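Local coordinates for protein ADP-dependent (S)-NAD(P)H-hydrate dehydratase (PDB 2R3B) that probably dehydrates the S-form of NAD(P)HX, a damaged hydrate of NAD(P)H, at the expense of ADP, so restoring the reduced cofactor, at residues N191-R194 with Q195-K198. Residues are numbered along the deposited sequence; the frame is centred on the assembly and turned at random.
Sequences NNQR and QQAK
The side chains of Gln193 and Gln196 run alongside each other and point the same way, with their amide planes turned 77° apart. As modelled, the amide ends approach to 2.9 Å, measured from OE1 of Gln193 to OE1 of Gln196. The bend at chi2 helps bring the end of Gln193 back over the next turn, although its CB starts out away from it. Gln196 is fixed through NE2, which bonds to the carbonyl of Ser201.

On another side of the helix, NH1 of Arg194 donates to OD1 of Asn191 over 2.9 Å. That bond is moderately bent (140° at the hydrogen), with OD1 somewhat out of the guanidinium plane. The kink at chi3 (-46°) curls the arginine back toward Asn191, whose ND2 is taken by the carbonyl of Gln186.

Helical i to i+4 bonds join the two halves: Gln196 N to Asn192 O is 2.9 Å, and Lys198 N to Arg194 O measures 3.0 Å. The methylene CG of Gln195 packs 3.5 Å from Asn191 O.

Together these are i to i+3 side-chain pairings over regular i to i+4 backbone bonding, on a helix of the ribokinase-like fold. This helix, 189-199, packs on strands 202-205 and 211-213: Asn192 meets Leu205, Gln196 meets Ile203, and both, with Gln193, touch Phe213. Gln195 rests instead on Trp176 and Ser180 of helix 173-180. Trp176 also donates through NE1 to Asn192 OD1, tying the two helices together.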
loop_
_atom_site.group_PDB
_atom_site.type_symbol
_atom_site.label_atom_id
_atom_site.label_comp_id
_atom_site.label_asym_id
_atom_site.label_seq_id
_atom_site.Cartn_x
_atom_site.Cartn_y
_atom_site.Cartn_z
ATOM N N ASN B 191 -33.585 1.335 31.950
ATOM C CA ASN B 191 -34.275 1.681 30.697
ATOM C C ASN B 191 -33.604 1.024 29.495
ATOM O O ASN B 191 -34.278 0.441 28.647
ATOM C CB ASN B 191 -34.299 3.192 30.480
ATOM C CG ASN B 191 -35.254 3.914 31.434
ATOM O OD1 ASN B 191 -36.123 3.297 32.031
ATOM N ND2 ASN B 191 -35.073 5.224 31.580
ATOM N N ASN B 192 -32.274 1.102 29.446
ATOM C CA ASN B 192 -31.499 0.418 28.401
ATOM C C ASN B 192 -31.809 -1.059 28.371
ATOM O O ASN B 192 -32.078 -1.626 27.323
ATOM C CB ASN B 192 -29.980 0.623 28.593
ATOM C CG ASN B 192 -29.517 2.038 28.289
ATOM O OD1 ASN B 192 -30.216 2.834 27.651
ATOM N ND2 ASN B 192 -28.315 2.357 28.751
ATOM N N GLN B 193 -31.816 -1.700 29.525
ATOM C CA GLN B 193 -32.119 -3.130 29.582
ATOM C C GLN B 193 -33.536 -3.457 29.115
ATOM O O GLN B 193 -33.782 -4.469 28.430
ATOM C CB GLN B 193 -31.905 -3.656 30.999
ATOM C CG GLN B 193 -32.076 -5.144 31.138
ATOM C CD GLN B 193 -30.971 -5.926 30.478
ATOM O OE1 GLN B 193 -31.150 -6.511 29.401
ATOM N NE2 GLN B 193 -29.824 -5.939 31.107
ATOM N N ARG B 194 -34.482 -2.618 29.494
ATOM C CA ARG B 194 -35.867 -2.845 29.100
ATOM C C ARG B 194 -36.010 -2.773 27.581
ATOM O O ARG B 194 -36.767 -3.534 26.970
ATOM C CB ARG B 194 -36.745 -1.788 29.747
ATOM C CG ARG B 194 -38.236 -2.030 29.556
ATOM C CD ARG B 194 -39.088 -1.154 30.490
ATOM N NE ARG B 194 -38.584 -1.174 31.867
ATOM C CZ ARG B 194 -38.002 -0.150 32.489
ATOM N NH1 ARG B 194 -37.845 1.020 31.884
ATOM N NH2 ARG B 194 -37.570 -0.297 33.738
ATOM N N GLN B 195 -35.286 -1.845 26.976
ATOM C CA GLN B 195 -35.398 -1.631 25.535
ATOM C C GLN B 195 -34.620 -2.718 24.786
ATOM O O GLN B 195 -35.034 -3.154 23.708
ATOM C CB GLN B 195 -34.957 -0.222 25.156
ATOM C CG GLN B 195 -35.907 0.877 25.583
ATOM C CD GLN B 195 -37.315 0.606 25.120
ATOM O OE1 GLN B 195 -37.558 0.402 23.927
ATOM N NE2 GLN B 195 -38.251 0.558 26.066
ATOM N N GLN B 196 -33.524 -3.199 25.370
ATOM C CA GLN B 196 -32.918 -4.436 24.876
ATOM C C GLN B 196 -33.919 -5.577 24.859
ATOM O O GLN B 196 -34.004 -6.324 23.888
ATOM C CB GLN B 196 -31.731 -4.879 25.723
ATOM C CG GLN B 196 -31.120 -6.206 25.266
ATOM C CD GLN B 196 -31.822 -7.426 25.787
ATOM O OE1 GLN B 196 -32.364 -7.412 26.906
ATOM N NE2 GLN B 196 -31.804 -8.516 24.998
ATOM N N ALA B 197 -34.642 -5.743 25.968
ATOM C CA ALA B 197 -35.575 -6.853 26.122
ATOM C C ALA B 197 -36.702 -6.798 25.099
ATOM O O ALA B 197 -37.133 -7.829 24.582
ATOM C CB ALA B 197 -36.151 -6.863 27.551
ATOM N N LYS B 198 -37.143 -5.599 24.789
ATOM C CA LYS B 198 -38.202 -5.380 23.810
ATOM C C LYS B 198 -37.779 -5.843 22.419
ATOM O O LYS B 198 -38.571 -6.456 21.702
ATOM C CB LYS B 198 -38.590 -3.896 23.805
ATOM C CG LYS B 198 -39.614 -3.513 22.756
ATOM C CD LYS B 198 -40.067 -2.084 22.931
ATOM C CE LYS B 198 -41.115 -1.697 21.888
ATOM N NZ LYS B 198 -41.635 -0.314 22.142
#